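Oxalate-binding protein (Thermotoga maritima, PDB 1O4T) binds oxalate next to a manganese ion inside a homodimeric cupin and is predicted to act as an oxalate decarboxylase. Local coordinates at residues R61-P66 with D123-A128; Y82-G87 with V98-G103. All coordinates share one frame; numbering follows the deposited sequence.

Contact 1 (R61-P66 with D123-A128); sequences RMKLPP and DLEFLA
Met62 and Phe126 face each other as a hydrogen-bonded antiparallel pair, and Leu64 and Leu124 repeat the arrangement two residues on. Four backbone bonds hold the strands: Met62 and Phe126 exchange two N-H...O bonds, as do Leu64 and Leu124, with Met62 N to Phe126 O at 2.7 Å. Glu125 CA adds a CA-H...O contact to Met62 O at 3.2 Å.

The apolar contacts lie on the face shared by Met62, Leu64, Leu124 and Phe126. Met62 CB sits over one face of the Phe126 ring in a CH-pi contact, 3.8 Å from its centroid, and Met62 CG comes within 3.5 Å of Phe126 CE1. Leu64 CD1 reaches Phe126 CE2 obliquely at 3.8 Å.

Arg61, Lys63 and Glu125 share the reverse face with Leu127. With CG anti to the backbone N (chi1 -168°) and an extended chain, Arg61 forms a salt bridge from NE to Glu125 OE1 at 2.9 Å, and Arg61 NH2 is equally near that oxygen; the guanidinium and carboxylate planes stand 50° apart. The aliphatic part of Lys63 runs alongside Glu125, with Lys63 CD 3.6 Å from Glu125 OE2.

Strands 56-64 and 124-132 are neighbours in the larger sheet of the cupin's double-stranded beta-helix; Phe126 also meets the ring of oxalate-binding Tyr82, on the barrel's interior side.

Contact 2 (Y82-G87 with V98-G103); sequences YYILLG and VPIKAG. With OXL (oxalate ion), chain D.
The Tyr83 ring meets Gly103 obliquely, its OH 3.5 Å from Gly103 CA, and Gly103 O is hydrogen-bonded to Ser23 OG of the second subunit. The neighbouring Tyr82 ring turns to the oxalate: its OH donates a 2.6 Å hydrogen bond to oxalate O3, which lies at the ring edge, in plane. Its ring also stacks with that of His114, a manganese ligand.

Gly103 N bonds almost straight (173°) to Ile84 O at 2.8 Å. The backbone angles of Gly103 (phi 99°) suit glycine, since the preceding carbonyl O crowds the place of a side chain.

Here the chain leaves strand 96-101, in the smaller sheet of the cupin barrel, and enters strand 104-108, which pairs with strand 78-86 in the larger one. Opposite Glu125, Leu85 and Leu86 form a classic beta bulge.

The Ile84 side chain is directed toward segment 98-103. Its CB rests 3.3 Å from Lys101 O, and with CG1 anti to the carbonyl carbon (chi1 -49°) its CD1 meets Ile100 CD1 at 4.0 Å, the two side chains crossing at about a right angle. Gly87 O takes a weak bond from Ala102 N, 3.4 Å long, and a water bridges the same two atoms, donating to Gly87 O and accepting from Ala102 N.

Overall arrangement
Strand 124-132 joins the two contacts: it pairs with strand 56-64 in contact 1 and, on its other edge, with strand 78-86 of contact 2, Leu127 N and Tyr83 O being 2.8 Å apart. Both are partly buried: six of twelve touching residues are buried in contact 1; of nine in contact 2, four are buried and three exposed. Contact 1, nearer the chain centre, is a regular strand pair with an apolar face toward the barrel interior and, on the other, charged side chains beside Leu127, partly against the second subunit. Contact 2 bridges the two sheets with isolated backbone bonds in place of a paired strand register; Tyr82, at one end, reaches the oxalate pocket. Arg61 of one chain packs on Tyr83 of the other.

Contact 1 (R61-P66 with D123-A128)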
ATOM      1  N   ARG A  61       3.323  -8.040   0.946  1.00 32.19           N
ATOM      2  CA  ARG A  61       2.792  -7.960   2.300  1.00 32.54           C
ATOM      3  C   ARG A  61       3.716  -8.767   3.220  1.00 33.06           C
ATOM      4  O   ARG A  61       3.987  -9.973   2.947  1.00 33.50           O
ATOM      5  CB  ARG A  61       1.382  -8.531   2.351  1.00 32.76           C
ATOM      6  CG  ARG A  61       0.662  -8.241   3.630  1.00 37.05           C
ATOM      7  CD  ARG A  61      -0.710  -8.893   3.766  1.00 41.84           C
ATOM      8  NE  ARG A  61      -1.255  -8.597   5.104  1.00 47.93           N
ATOM      9  CZ  ARG A  61      -2.537  -8.727   5.459  1.00 51.30           C
ATOM     10  NH1 ARG A  61      -3.447  -9.165   4.590  1.00 53.49           N
ATOM     11  NH2 ARG A  61      -2.916  -8.414   6.695  1.00 52.61           N
ATOM     12  N   MET A  62       4.223  -8.125   4.273  1.00 30.73           N
ATOM     13  CA  MET A  62       5.174  -8.768   5.177  1.00 31.45           C
ATOM     14  C   MET A  62       4.442  -9.029   6.472  1.00 31.86           C
ATOM     15  O   MET A  62       3.618  -8.219   6.835  1.00 30.42           O
ATOM     16  CB  MET A  62       6.297  -7.816   5.502  1.00 32.85           C
ATOM     17  CG  MET A  62       7.053  -7.284   4.288  1.00 34.79           C
ATOM     18  SD  MET A  62       7.900  -8.564   3.535  1.00 40.01           S
ATOM     19  CE  MET A  62       8.852  -9.189   4.963  1.00 39.37           C
ATOM     20  N   LYS A  63       4.754 -10.151   7.122  1.00 30.91           N
ATOM     21  CA  LYS A  63       4.276 -10.488   8.441  1.00 32.27           C
ATOM     22  C   LYS A  63       5.475 -10.803   9.309  1.00 32.63           C
ATOM     23  O   LYS A  63       6.246 -11.723   9.001  1.00 32.73           O
ATOM     24  CB  LYS A  63       3.396 -11.708   8.356  1.00 32.85           C
ATOM     25  CG  LYS A  63       2.759 -12.105   9.677  1.00 36.93           C
ATOM     26  CD  LYS A  63       1.673 -13.163   9.441  1.00 41.92           C
ATOM     27  CE  LYS A  63       2.143 -14.525   9.797  1.00 44.90           C
ATOM     28  NZ  LYS A  63       1.037 -15.560   9.560  1.00 49.09           N
ATOM     29  N   LEU A  64       5.641 -10.017  10.372  1.00 32.12           N
ATOM     30  CA  LEU A  64       6.678 -10.206  11.392  1.00 31.86           C
ATOM     31  C   LEU A  64       6.046 -10.728  12.696  1.00 31.82           C
ATOM     32  O   LEU A  64       5.356  -9.985  13.418  1.00 30.70           O
ATOM     33  CB  LEU A  64       7.396  -8.883  11.674  1.00 31.75           C
ATOM     34  CG  LEU A  64       8.611  -8.612  10.786  1.00 32.09           C
ATOM     35  CD1 LEU A  64       8.265  -8.683   9.272  1.00 32.46           C
ATOM     36  CD2 LEU A  64       9.269  -7.263  11.146  1.00 31.14           C
ATOM     37  N   PRO A  65       6.279 -11.990  13.011  1.00 31.35           N
ATOM     38  CA  PRO A  65       5.867 -12.520  14.298  1.00 32.20           C
ATOM     39  C   PRO A  65       6.494 -11.739  15.459  1.00 32.40           C
ATOM     40  O   PRO A  65       7.513 -11.075  15.270  1.00 32.28           O
ATOM     41  CB  PRO A  65       6.412 -13.951  14.285  1.00 32.20           C
ATOM     42  CG  PRO A  65       6.616 -14.265  12.851  1.00 32.87           C
ATOM     43  CD  PRO A  65       6.947 -13.004  12.186  1.00 32.02           C
ATOM     44  N   PRO A  66       5.890 -11.803  16.635  1.00 32.87           N
ATOM     45  CA  PRO A  66       6.460 -11.191  17.813  1.00 33.67           C
ATOM     46  C   PRO A  66       7.914 -11.571  18.006  1.00 34.37           C
ATOM     47  O   PRO A  66       8.247 -12.759  17.986  1.00 35.26           O
ATOM     48  CB  PRO A  66       5.582 -11.748  18.937  1.00 33.58           C
ATOM     49  CG  PRO A  66       4.268 -11.922  18.264  1.00 34.12           C
ATOM     50  CD  PRO A  66       4.577 -12.408  16.914  1.00 33.36           C
ATOM     51  N   ASP A 123       1.207 -10.146  15.669  1.00 32.76           N
ATOM     52  CA  ASP A 123       1.900  -9.967  14.420  1.00 32.19           C
ATOM     53  C   ASP A 123       1.913  -8.506  13.983  1.00 31.41           C
ATOM     54  O   ASP A 123       0.906  -7.816  14.059  1.00 31.74           O
ATOM     55  CB  ASP A 123       1.272 -10.825  13.306  1.00 32.45           C
ATOM     56  CG  ASP A 123       1.391 -12.326  13.561  1.00 33.79           C
ATOM     57  OD1 ASP A 123       2.285 -12.778  14.306  1.00 35.30           O
ATOM     58  OD2 ASP A 123       0.605 -13.129  13.028  1.00 37.93           O
ATOM     59  N   LEU A 124       3.068  -8.051  13.503  1.00 30.24           N
ATOM     60  CA  LEU A 124       3.187  -6.775  12.824  1.00 30.63           C
ATOM     61  C   LEU A 124       3.099  -7.068  11.310  1.00 30.90           C
ATOM     62  O   LEU A 124       3.926  -7.790  10.792  1.00 31.86           O
ATOM     63  CB  LEU A 124       4.535  -6.130  13.143  1.00 30.69           C
ATOM     64  CG  LEU A 124       5.038  -4.919  12.360  1.00 31.90           C
ATOM     65  CD1 LEU A 124       4.153  -3.700  12.562  1.00 31.57           C
ATOM     66  CD2 LEU A 124       6.465  -4.654  12.812  1.00 32.23           C
ATOM     67  N   GLU A 125       2.107  -6.540  10.617  1.00 31.14           N
ATOM     68  CA  GLU A 125       2.066  -6.705   9.177  1.00 31.64           C
ATOM     69  C   GLU A 125       2.129  -5.367   8.479  1.00 31.28           C
ATOM     70  O   GLU A 125       1.628  -4.365   8.973  1.00 31.21           O
ATOM     71  CB  GLU A 125       0.810  -7.432   8.777  1.00 32.47           C
ATOM     72  CG  GLU A 125       0.547  -8.685   9.589  1.00 34.44           C
ATOM     73  CD  GLU A 125      -0.322  -9.708   8.871  1.00 39.49           C
ATOM     74  OE1 GLU A 125      -0.440  -9.606   7.644  1.00 43.79           O
ATOM     75  OE2 GLU A 125      -0.841 -10.647   9.534  1.00 44.71           O
ATOM     76  N   PHE A 126       2.745  -5.353   7.306  1.00 31.59           N
ATOM     77  CA  PHE A 126       2.816  -4.152   6.532  1.00 32.04           C
ATOM     78  C   PHE A 126       3.015  -4.451   5.057  1.00 33.17           C
ATOM     79  O   PHE A 126       3.501  -5.531   4.658  1.00 33.72           O
ATOM     80  CB  PHE A 126       3.939  -3.243   7.036  1.00 31.31           C
ATOM     81  CG  PHE A 126       5.306  -3.892   7.086  1.00 31.96           C
ATOM     82  CD1 PHE A 126       6.210  -3.712   6.064  1.00 30.39           C
ATOM     83  CD2 PHE A 126       5.690  -4.636   8.199  1.00 30.98           C
ATOM     84  CE1 PHE A 126       7.471  -4.326   6.123  1.00 33.98           C
ATOM     85  CE2 PHE A 126       6.940  -5.218   8.291  1.00 31.61           C
ATOM     86  CZ  PHE A 126       7.842  -5.047   7.256  1.00 31.39           C
ATOM     87  N   LEU A 127       2.655  -3.467   4.266  1.00 32.22           N
ATOM     88  CA  LEU A 127       2.922  -3.458   2.850  1.00 34.77           C
ATOM     89  C   LEU A 127       4.264  -2.850   2.547  1.00 33.39           C
ATOM     90  O   LEU A 127       4.601  -1.830   3.108  1.00 36.04           O
ATOM     91  CB  LEU A 127       1.837  -2.605   2.205  1.00 35.66           C
ATOM     92  CG  LEU A 127       1.089  -3.185   1.055  1.00 41.95           C
ATOM     93  CD1 LEU A 127       0.419  -4.504   1.442  1.00 43.45           C
ATOM     94  CD2 LEU A 127       0.082  -2.078   0.598  1.00 44.47           C
ATOM     95  N   ALA A 128       5.019  -3.443   1.630  1.00 34.28           N
ATOM     96  CA  ALA A 128       6.336  -2.925   1.210  1.00 33.61           C
ATOM     97  C   ALA A 128       6.355  -2.752  -0.292  1.00 34.00           C
ATOM     98  O   ALA A 128       6.045  -3.692  -1.024  1.00 34.58           O
ATOM     99  CB  ALA A 128       7.422  -3.849   1.651  1.00 33.40           C
TER

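Contact 2 (Y82-G87 with V98-G103)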
ATOM      1  N   TYR A  82       6.946   1.572   3.440  1.00 32.28           N
ATOM      2  CA  TYR A  82       6.113   0.659   4.180  1.00 31.32           C
ATOM      3  C   TYR A  82       4.790   1.347   4.554  1.00 32.14           C
ATOM      4  O   TYR A  82       4.774   2.511   4.983  1.00 32.70           O
ATOM      5  CB  TYR A  82       6.782   0.268   5.483  1.00 32.42           C
ATOM      6  CG  TYR A  82       8.109  -0.472   5.465  1.00 31.45           C
ATOM      7  CD1 TYR A  82       8.904  -0.499   6.609  1.00 31.51           C
ATOM      8  CD2 TYR A  82       8.558  -1.174   4.343  1.00 32.08           C
ATOM      9  CE1 TYR A  82      10.072  -1.210   6.644  1.00 31.91           C
ATOM     10  CE2 TYR A  82       9.719  -1.887   4.376  1.00 32.63           C
ATOM     11  CZ  TYR A  82      10.494  -1.899   5.523  1.00 33.39           C
ATOM     12  OH  TYR A  82      11.698  -2.611   5.523  1.00 33.58           O
ATOM     13  N   TYR A  83       3.672   0.636   4.391  1.00 32.07           N
ATOM     14  CA  TYR A  83       2.409   1.011   5.027  1.00 31.29           C
ATOM     15  C   TYR A  83       2.049  -0.042   6.100  1.00 31.09           C
ATOM     16  O   TYR A  83       1.832  -1.237   5.820  1.00 29.59           O
ATOM     17  CB  TYR A  83       1.291   1.181   3.996  1.00 32.17           C
ATOM     18  CG  TYR A  83       0.020   1.687   4.643  1.00 32.12           C
ATOM     19  CD1 TYR A  83      -0.262   3.040   4.692  1.00 35.96           C
ATOM     20  CD2 TYR A  83      -0.871   0.819   5.222  1.00 32.67           C
ATOM     21  CE1 TYR A  83      -1.407   3.534   5.351  1.00 37.43           C
ATOM     22  CE2 TYR A  83      -2.040   1.282   5.868  1.00 35.47           C
ATOM     23  CZ  TYR A  83      -2.302   2.661   5.919  1.00 35.72           C
ATOM     24  OH  TYR A  83      -3.425   3.141   6.559  1.00 35.32           O
ATOM     25  N   ILE A  84       2.012   0.397   7.349  1.00 31.59           N
ATOM     26  CA  ILE A  84       1.771  -0.517   8.459  1.00 31.00           C
ATOM     27  C   ILE A  84       0.293  -0.873   8.520  1.00 32.39           C
ATOM     28  O   ILE A  84      -0.566   0.010   8.693  1.00 32.31           O
ATOM     29  CB  ILE A  84       2.229   0.105   9.806  1.00 31.92           C
ATOM     30  CG1 ILE A  84       3.644   0.688   9.726  1.00 31.46           C
ATOM     31  CG2 ILE A  84       2.116  -0.930  10.963  1.00 32.97           C
ATOM     32  CD1 ILE A  84       4.701  -0.292   9.178  1.00 28.96           C
ATOM     33  N   LEU A  85       0.008  -2.175   8.420  1.00 31.60           N
ATOM     34  CA  LEU A  85      -1.363  -2.685   8.377  1.00 31.49           C
ATOM     35  C   LEU A  85      -1.922  -3.166   9.719  1.00 31.76           C
ATOM     36  O   LEU A  85      -3.114  -2.982   9.972  1.00 32.60           O
ATOM     37  CB  LEU A  85      -1.467  -3.858   7.383  1.00 31.86           C
ATOM     38  CG  LEU A  85      -1.104  -3.697   5.925  1.00 30.54           C
ATOM     39  CD1 LEU A  85      -1.019  -5.062   5.292  1.00 34.13           C
ATOM     40  CD2 LEU A  85      -2.133  -2.881   5.250  1.00 32.45           C
ATOM     41  N   LEU A  86      -1.086  -3.793  10.548  1.00 31.28           N
ATOM     42  CA  LEU A  86      -1.499  -4.374  11.811  1.00 32.87           C
ATOM     43  C   LEU A  86      -0.334  -4.363  12.742  1.00 31.58           C
ATOM     44  O   LEU A  86       0.761  -4.585  12.308  1.00 32.34           O
ATOM     45  CB  LEU A  86      -1.900  -5.872  11.656  1.00 33.50           C
ATOM     46  CG  LEU A  86      -3.176  -6.259  10.902  1.00 37.95           C
ATOM     47  CD1 LEU A  86      -3.090  -7.709  10.407  1.00 40.55           C
ATOM     48  CD2 LEU A  86      -4.386  -6.069  11.754  1.00 39.59           C
ATOM     49  N   GLY A  87      -0.597  -4.219  14.035  1.00 33.43           N
ATOM     50  CA  GLY A  87       0.382  -4.382  15.096  1.00 32.99           C
ATOM     51  C   GLY A  87       1.213  -3.141  15.364  1.00 33.90           C
ATOM     52  O   GLY A  87       0.893  -2.030  14.932  1.00 33.83           O
ATOM     53  N   VAL A  98      11.981   4.960  15.503  1.00 36.13           N
ATOM     54  CA  VAL A  98      10.674   5.590  15.613  1.00 35.77           C
ATOM     55  C   VAL A  98       9.636   4.476  15.837  1.00 35.15           C
ATOM     56  O   VAL A  98       9.565   3.552  15.035  1.00 34.40           O
ATOM     57  CB  VAL A  98      10.368   6.343  14.298  1.00 35.72           C
ATOM     58  CG1 VAL A  98       8.911   6.774  14.212  1.00 37.84           C
ATOM     59  CG2 VAL A  98      11.308   7.556  14.146  1.00 37.36           C
ATOM     60  N   PRO A  99       8.857   4.526  16.918  1.00 34.90           N
ATOM     61  CA  PRO A  99       7.779   3.566  17.085  1.00 34.65           C
ATOM     62  C   PRO A  99       6.659   3.785  16.089  1.00 34.70           C
ATOM     63  O   PRO A  99       6.263   4.926  15.838  1.00 34.29           O
ATOM     64  CB  PRO A  99       7.268   3.782  18.512  1.00 35.02           C
ATOM     65  CG  PRO A  99       7.970   4.979  19.064  1.00 36.28           C
ATOM     66  CD  PRO A  99       8.982   5.448  18.055  1.00 35.52           C
ATOM     67  N   ILE A 100       6.169   2.670  15.538  1.00 33.96           N
ATOM     68  CA  ILE A 100       5.166   2.680  14.511  1.00 33.95           C
ATOM     69  C   ILE A 100       4.011   1.758  14.870  1.00 34.07           C
ATOM     70  O   ILE A 100       4.118   0.888  15.767  1.00 33.82           O
ATOM     71  CB  ILE A 100       5.752   2.381  13.107  1.00 33.37           C
ATOM     72  CG1 ILE A 100       6.681   1.164  13.051  1.00 33.79           C
ATOM     73  CG2 ILE A 100       6.544   3.584  12.622  1.00 35.15           C
ATOM     74  CD1 ILE A 100       5.989  -0.148  13.015  1.00 34.93           C
ATOM     75  N   LYS A 101       2.897   2.025  14.190  1.00 34.17           N
ATOM     76  CA  LYS A 101       1.666   1.298  14.347  1.00 34.78           C
ATOM     77  C   LYS A 101       0.851   1.381  13.059  1.00 35.81           C
ATOM     78  O   LYS A 101       1.141   2.189  12.151  1.00 34.09           O
ATOM     79  CB  LYS A 101       0.864   1.860  15.514  1.00 35.53           C
ATOM     80  CG  LYS A 101       0.528   3.328  15.373  1.00 37.22           C
ATOM     81  CD  LYS A 101      -0.246   3.808  16.576  1.00 41.32           C
ATOM     82  CE  LYS A 101      -1.150   4.972  16.203  1.00 43.52           C
ATOM     83  NZ  LYS A 101      -1.793   5.484  17.441  1.00 47.51           N
ATOM     84  N   ALA A 102      -0.187   0.542  13.022  1.00 36.70           N
ATOM     85  CA  ALA A 102      -1.173   0.551  11.965  1.00 36.02           C
ATOM     86  C   ALA A 102      -1.518   1.960  11.520  1.00 36.02           C
ATOM     87  O   ALA A 102      -1.828   2.837  12.324  1.00 34.87           O
ATOM     88  CB  ALA A 102      -2.425  -0.188  12.429  1.00 37.26           C
ATOM     89  N   GLY A 103      -1.455   2.171  10.216  1.00 35.64           N
ATOM     90  CA  GLY A 103      -1.776   3.470   9.643  1.00 36.01           C
ATOM     91  C   GLY A 103      -0.546   4.315   9.320  1.00 35.22           C
ATOM     92  O   GLY A 103      -0.643   5.297   8.608  1.00 36.09           O
TER
HETATM   93  C1  OXL D 400      12.502  -4.659   2.702  1.00 52.91           C
HETATM   94  C2  OXL D 400      13.273  -5.018   1.508  1.00 53.27           C
HETATM   95  O1  OXL D 400      11.461  -5.469   2.986  1.00 54.56           O
HETATM   96  O2  OXL D 400      13.012  -6.222   0.967  1.00 56.29           O
HETATM   97  O3  OXL D 400      12.771  -3.652   3.390  1.00 47.15           O
HETATM   98  O4  OXL D 400      14.087  -4.246   0.990  1.00 46.13           O
HETATM   99  O   HOH W   1      -1.463  -0.871  15.397  1.00 41.26           O